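Local coordinates for protein soluble lytic murein transglycosylase (Escherichia coli, PDB 1QSA) that is a periplasmic murein lytic transglycosylase that probably cleaves the MurNAc–GlcNAc bonds of peptidoglycan, leaving a 1,6-anhydro bond in the MurNAc residue, at residues Gly100-Glu103 with Ala104-Tyr108; Asn137-Asp140 with Lys141-Val145. One frame throughout, in Å; residues are numbered along the deposited sequence. Where two conformers were deposited one is given.

Contact 1: residues Gly100-Glu103 with Ala104-Tyr108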
ATOM      1  N   GLY A 100     -21.937  -1.423  -6.729  1.00 16.87           N
ATOM      2  CA  GLY A 100     -20.525  -1.145  -6.524  1.00 16.57           C
ATOM      3  C   GLY A 100     -19.580  -2.210  -6.009  1.00 17.96           C
ATOM      4  O   GLY A 100     -18.441  -2.289  -6.473  1.00 20.12           O
ATOM      5  N   THR A 101     -20.008  -3.010  -5.042  1.00 15.67           N
ATOM      6  CA  THR A 101     -19.111  -4.019  -4.482  1.00 14.21           C
ATOM      7  C   THR A 101     -19.190  -5.334  -5.219  1.00 14.08           C
ATOM      8  O   THR A 101     -20.202  -5.638  -5.850  1.00 12.96           O
ATOM      9  CB  THR A 101     -19.405  -4.278  -2.998  1.00 14.50           C
ATOM     10  OG1 THR A 101     -20.693  -4.894  -2.859  1.00 15.02           O
ATOM     11  CG2 THR A 101     -19.401  -2.962  -2.229  1.00 16.05           C
ATOM     12  N   THR A 102     -18.136  -6.132  -5.108  1.00 12.98           N
ATOM     13  CA  THR A 102     -18.121  -7.427  -5.764  1.00 11.43           C
ATOM     14  C   THR A 102     -19.229  -8.319  -5.240  1.00 11.34           C
ATOM     15  O   THR A 102     -19.940  -8.945  -6.038  1.00 11.12           O
ATOM     16  CB  THR A 102     -16.776  -8.140  -5.578  1.00 13.80           C
ATOM     17  OG1 THR A 102     -15.736  -7.276  -6.039  1.00 13.95           O
ATOM     18  CG2 THR A 102     -16.745  -9.416  -6.397  1.00 12.56           C
ATOM     19  N   GLU A 103     -19.429  -8.328  -3.922  1.00 12.11           N
ATOM     20  CA  GLU A 103     -20.472  -9.160  -3.315  1.00 10.86           C
ATOM     21  C   GLU A 103     -21.851  -8.773  -3.854  1.00 11.65           C
ATOM     22  O   GLU A 103     -22.626  -9.642  -4.266  1.00 11.18           O
ATOM     23  CB  GLU A 103     -20.453  -9.067  -1.789  1.00 11.04           C
ATOM     24  CG  GLU A 103     -21.451 -10.010  -1.131  1.00 12.47           C
ATOM     25  CD  GLU A 103     -21.456  -9.915   0.385  1.00 15.22           C
ATOM     26  OE1 GLU A 103     -20.611  -9.191   0.965  1.00 16.38           O
ATOM     27  OE2 GLU A 103     -22.326 -10.562   1.005  1.00 17.38           O
ATOM     28  N   ALA A 104     -22.126  -7.468  -3.915  1.00 10.86           N
ATOM     29  CA  ALA A 104     -23.405  -6.983  -4.452  1.00 10.66           C
ATOM     30  C   ALA A 104     -23.534  -7.342  -5.941  1.00  9.79           C
ATOM     31  O   ALA A 104     -24.634  -7.649  -6.410  1.00 11.96           O
ATOM     32  CB  ALA A 104     -23.543  -5.464  -4.253  1.00 11.58           C
ATOM     33  N   GLN A 105     -22.426  -7.325  -6.684  1.00  9.36           N
ATOM     34  CA  GLN A 105     -22.465  -7.667  -8.112  1.00 10.81           C
ATOM     35  C   GLN A 105     -22.812  -9.144  -8.291  1.00 10.86           C
ATOM     36  O   GLN A 105     -23.585  -9.499  -9.187  1.00 11.67           O
ATOM     37  CB  GLN A 105     -21.135  -7.331  -8.780  1.00 10.82           C
ATOM     38  CG  GLN A 105     -20.908  -5.820  -8.892  1.00 12.20           C
ATOM     39  CD  GLN A 105     -19.477  -5.468  -9.250  1.00 15.17           C
ATOM     40  OE1 GLN A 105     -18.662  -6.346  -9.543  1.00 16.56           O
ATOM     41  NE2 GLN A 105     -19.170  -4.175  -9.249  1.00 16.18           N
ATOM     42  N   CYS A 106     -22.247  -9.994  -7.431  1.00 11.85           N
ATOM     43  CA  CYS A 106     -22.536 -11.430  -7.466  1.00 11.68           C
ATOM     44  C   CYS A 106     -24.045 -11.620  -7.294  1.00 11.19           C
ATOM     45  O   CYS A 106     -24.682 -12.390  -8.008  1.00 11.02           O
ATOM     46  CB  CYS A 106     -21.846 -12.158  -6.319  1.00 12.66           C
ATOM     47  SG  CYS A 106     -20.021 -12.156  -6.336  1.00 20.88           S
ATOM     48  N   ASN A 107     -24.620 -10.895  -6.344  1.00 10.34           N
ATOM     49  CA  ASN A 107     -26.048 -11.007  -6.083  1.00 11.09           C
ATOM     50  C   ASN A 107     -26.917 -10.409  -7.192  1.00 10.87           C
ATOM     51  O   ASN A 107     -27.985 -10.942  -7.519  1.00 10.25           O
ATOM     52  CB  ASN A 107     -26.374 -10.397  -4.716  1.00 10.70           C
ATOM     53  CG  ASN A 107     -25.942 -11.301  -3.571  1.00 10.99           C
ATOM     54  OD1 ASN A 107     -26.122 -12.522  -3.633  1.00 10.76           O
ATOM     55  ND2 ASN A 107     -25.395 -10.713  -2.519  1.00 10.66           N
ATOM     56  N   TYR A 108     -26.427  -9.330  -7.799  1.00 10.78           N
ATOM     57  CA  TYR A 108     -27.124  -8.659  -8.896  1.00 10.55           C
ATOM     58  C   TYR A 108     -27.262  -9.621 -10.080  1.00 11.12           C
ATOM     59  O   TYR A 108     -28.350  -9.763 -10.658  1.00 11.61           O
ATOM     60  CB  TYR A 108     -26.328  -7.418  -9.310  1.00 11.35           C
ATOM     61  CG  TYR A 108     -26.834  -6.699 -10.545  1.00 10.97           C
ATOM     62  CD1 TYR A 108     -27.845  -5.729 -10.449  1.00 11.70           C
ATOM     63  CD2 TYR A 108     -26.278  -6.947 -11.806  1.00 12.47           C
ATOM     64  CE1 TYR A 108     -28.282  -5.021 -11.576  1.00 12.11           C
ATOM     65  CE2 TYR A 108     -26.711  -6.241 -12.944  1.00 13.09           C
ATOM     66  CZ  TYR A 108     -27.708  -5.278 -12.818  1.00 12.36           C
ATOM     67  OH  TYR A 108     -28.097  -4.554 -13.929  1.00 13.57           O
TER
HETATM   68  O   HOH W   1     -16.091  -6.596  -8.683  1.00 19.94           O
HETATM   69  O   HOH W   2     -24.457 -11.823  -0.019  1.00 16.16           O
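T101 O accepts the backbone N-H of Q105 at 2.9 Å, and the next carbonyl along, T102 O, takes that of C106, so the i to i+4 ladder of helix 102-114 starts at once. Just ahead of it, T101 OG1 accepts from A104 N at 3.1 Å; with chi1 at 67° the hydroxyl is set between its own backbone N and carbonyl carbon, turned to the first turn. Threonine suits this place because its short hydroxyl can replace a missing carbonyl. A104 presents a methyl beside OG1 that packs on S76 and N80 of helix 69-84, a fit consistent with a small residue. Q105 runs extended back along the turn, with CG beside its own backbone N and 3.1 Å from T101 O. The amide then splits its work: NE2 donates to P99 O, while OE1 receives a water at 2.7 Å that also bonds T102 OG1. Cut back to a methyl by an alanine here, the side chain is likely to leave P99 O without its N-H and the bridging water without its second mate. On another flank, E103 points CG anti to the backbone N (chi1 -175°) and runs extended, putting OE2 2.7 Å from a second water, which in turn accepts from N107 ND2 at 2.9 Å. Both ends of the N107 amide have further partners, N80 at ND2 and K141 at OD1. C106 SG, committed to a disulfide, lies 3.2 Å from T102 O. The T101 hydroxyl bond is a threonine N-cap, and it opens helix 102-114, one helix of the alpha-superhelix.

Contact 2: residues Asn137-Asp140 with Lys141-Val145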
ATOM      1  N   ASN A 137     -18.438 -15.336  -1.111  1.00 11.64           N
ATOM      2  CA  ASN A 137     -19.201 -16.581  -1.021  1.00 11.56           C
ATOM      3  C   ASN A 137     -20.499 -16.424  -1.819  1.00 12.32           C
ATOM      4  O   ASN A 137     -21.005 -17.396  -2.378  1.00 11.98           O
ATOM      5  CB  ASN A 137     -19.486 -16.923   0.450  1.00 14.07           C
ATOM      6  CG  ASN A 137     -20.301 -18.197   0.617  1.00 16.56           C
ATOM      7  OD1 ASN A 137     -21.374 -18.168   1.199  1.00 22.75           O
ATOM      8  ND2 ASN A 137     -19.794 -19.318   0.111  1.00 19.35           N
ATOM      9  N   ALA A 138     -20.996 -15.187  -1.916  1.00 12.00           N
ATOM     10  CA  ALA A 138     -22.224 -14.884  -2.669  1.00 13.25           C
ATOM     11  C   ALA A 138     -22.140 -15.288  -4.152  1.00 11.58           C
ATOM     12  O   ALA A 138     -23.158 -15.538  -4.796  1.00 13.20           O
ATOM     13  CB  ALA A 138     -22.557 -13.390  -2.559  1.00 13.14           C
ATOM     14  N   CYS A 139     -20.929 -15.297  -4.707  1.00 11.12           N
ATOM     15  CA  CYS A 139     -20.746 -15.665  -6.108  1.00 12.22           C
ATOM     16  C   CYS A 139     -20.833 -17.159  -6.363  1.00 12.73           C
ATOM     17  O   CYS A 139     -21.032 -17.577  -7.510  1.00 12.25           O
ATOM     18  CB  CYS A 139     -19.407 -15.125  -6.651  1.00 13.42           C
ATOM     19  SG  CYS A 139     -19.569 -13.618  -7.682  1.00 21.78           S
ATOM     20  N   ASP A 140     -20.697 -17.969  -5.315  1.00 12.85           N
ATOM     21  CA  ASP A 140     -20.740 -19.420  -5.508  1.00 13.40           C
ATOM     22  C   ASP A 140     -22.022 -19.904  -6.186  1.00 13.62           C
ATOM     23  O   ASP A 140     -21.962 -20.669  -7.164  1.00 13.98           O
ATOM     24  CB  ASP A 140     -20.496 -20.149  -4.182  1.00 14.45           C
ATOM     25  CG  ASP A 140     -19.069 -19.947  -3.658  1.00 18.52           C
ATOM     26  OD1 ASP A 140     -18.172 -19.556  -4.445  1.00 17.34           O
ATOM     27  OD2 ASP A 140     -18.842 -20.194  -2.460  1.00 20.78           O
ATOM     28  N   LYS A 141     -23.170 -19.420  -5.724  1.00 12.41           N
ATOM     29  CA  LYS A 141     -24.447 -19.826  -6.323  1.00 11.17           C
ATOM     30  C   LYS A 141     -24.545 -19.382  -7.799  1.00 12.89           C
ATOM     31  O   LYS A 141     -25.127 -20.082  -8.638  1.00 12.76           O
ATOM     32  CB  LYS A 141     -25.624 -19.286  -5.496  1.00 11.11           C
ATOM     33  CG  LYS A 141     -25.666 -17.759  -5.337  1.00 11.29           C
ATOM     34  CD  LYS A 141     -26.829 -17.358  -4.406  1.00 13.76           C
ATOM     35  CE  LYS A 141     -26.924 -15.846  -4.234  1.00 14.34           C
ATOM     36  NZ  LYS A 141     -25.727 -15.306  -3.523  1.00 15.27           N
ATOM     37  N   LEU A 142     -23.947 -18.235  -8.106  1.00 12.64           N
ATOM     38  CA  LEU A 142     -23.942 -17.693  -9.463  1.00 12.90           C
ATOM     39  C   LEU A 142     -23.055 -18.537 -10.381  1.00 13.06           C
ATOM     40  O   LEU A 142     -23.459 -18.874 -11.489  1.00 12.24           O
ATOM     41  CB  LEU A 142     -23.455 -16.234  -9.474  1.00 12.50           C
ATOM     42  CG  LEU A 142     -23.283 -15.600 -10.867  1.00 11.43           C
ATOM     43  CD1 LEU A 142     -24.623 -15.502 -11.637  1.00 11.95           C
ATOM     44  CD2 LEU A 142     -22.640 -14.219 -10.714  1.00 10.70           C
ATOM     45  N   PHE A 143     -21.846 -18.863  -9.916  1.00 12.13           N
ATOM     46  CA  PHE A 143     -20.927 -19.672 -10.703  1.00 12.98           C
ATOM     47  C   PHE A 143     -21.522 -21.065 -10.917  1.00 13.62           C
ATOM     48  O   PHE A 143     -21.306 -21.681 -11.956  1.00 15.24           O
ATOM     49  CB  PHE A 143     -19.557 -19.782 -10.005  1.00 12.54           C
ATOM     50  CG  PHE A 143     -18.816 -18.477  -9.890  1.00 11.04           C
ATOM     51  CD1 PHE A 143     -19.021 -17.451 -10.814  1.00 11.45           C
ATOM     52  CD2 PHE A 143     -17.882 -18.282  -8.861  1.00 11.91           C
ATOM     53  CE1 PHE A 143     -18.310 -16.246 -10.729  1.00 12.57           C
ATOM     54  CE2 PHE A 143     -17.163 -17.087  -8.763  1.00 11.39           C
ATOM     55  CZ  PHE A 143     -17.371 -16.067  -9.692  1.00 11.62           C
ATOM     56  N   SER A 144     -22.249 -21.558  -9.916  1.00 13.12           N
ATOM     57  CA  SER A 144     -22.887 -22.875  -9.980  1.00 15.10           C
ATOM     58  C   SER A 144     -23.963 -22.929 -11.064  1.00 15.99           C
ATOM     59  O   SER A 144     -23.945 -23.831 -11.907  1.00 16.34           O
ATOM     60  CB  SER A 144     -23.489 -23.239  -8.623  0.67 14.46           C
ATOM     61  OG  SER A 144     -24.015 -24.551  -8.657  0.67 17.19           O
ATOM     62  N   VAL A 145     -24.895 -21.973 -11.068  1.00 15.95           N
ATOM     63  CA  VAL A 145     -25.951 -21.986 -12.092  1.00 16.12           C
ATOM     64  C   VAL A 145     -25.391 -21.687 -13.479  1.00 16.47           C
ATOM     65  O   VAL A 145     -25.884 -22.219 -14.486  1.00 17.04           O
ATOM     66  CB  VAL A 145     -27.163 -21.041 -11.753  1.00 15.55           C
ATOM     67  CG1 VAL A 145     -27.849 -21.508 -10.467  1.00 17.57           C
ATOM     68  CG2 VAL A 145     -26.731 -19.579 -11.643  1.00 16.93           C
TER
HETATM   69  O   HOH W   3     -23.466 -18.417  -2.987  1.00 13.64           O
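The N-terminal turns of helix 138-148, which carry one half of a disulfide, are closed partly by a side chain and a water. A138 O accepts from K141 NZ at 2.9 Å, the ammonium lying in the carbonyl plane on a lone pair (C=O...N angle 119°). The lysine runs extended from a CG set between the backbone N and carbonyl carbon (chi1 59°), and bends only at the last torsion to bring NZ to this oxygen. L142 N is 4.3 Å from A138 O, so the ammonium serves that carbonyl where the usual helix bond is lacking. NZ has N107 as a further partner and the lysine is a cation-pi partner of Y110, which suits a long, flexible cation. Nearby, a water spans a gap in the ladder, donating to N137 O and accepting from K141 N at 2.9 Å. Regular pairing follows: F143 N meets C139 O at 2.8 Å and almost straight, N-H...O 167°, and S144 N reaches D140 O. The same C139 O lies over one face of the F143 ring, 3.3 Å above its plane and offset toward the rim. C139 CB makes a CH-pi contact over the face, 4.0 Å from the ring centroid, and C139 SG approaches that centroid obliquely at 4.5 Å, a sulfur-aromatic contact. Phenylalanine fits by giving the bridged cysteine a broad apolar cover, while W129 packs edge-to-face with the same ring. L142 brings CD2 to 4.4 Å from C139 SG and rests on A125 and L128 of helix 118-129. A water-bridged, lysine-closed N-terminal turn thus leads into a Cys-Phe i to i+4 sulfur-aromatic pair, in a helix of the alpha-superhelix.

Contacts 1 and 2 follow in series along the chain, their centres about 11 Å apart, and meet directly. The covalent tie is the disulfide, C106 SG to C139 SG at 2.0 Å, joining the N-terminal turns of helices 102-114 and 138-148. Beside it runs a probable hydrogen bond from K141 NZ to N107 OD1, 2.8 Å, so a polar link accompanies the covalent one. A138 packs alongside, its CB 3.8 Å from N107 OD1 and its carbonyl carbon C likewise 3.8 Å from C106 CB. Both contacts belong to the alpha-superhelix and lie away from the predicted catalytic residue E478.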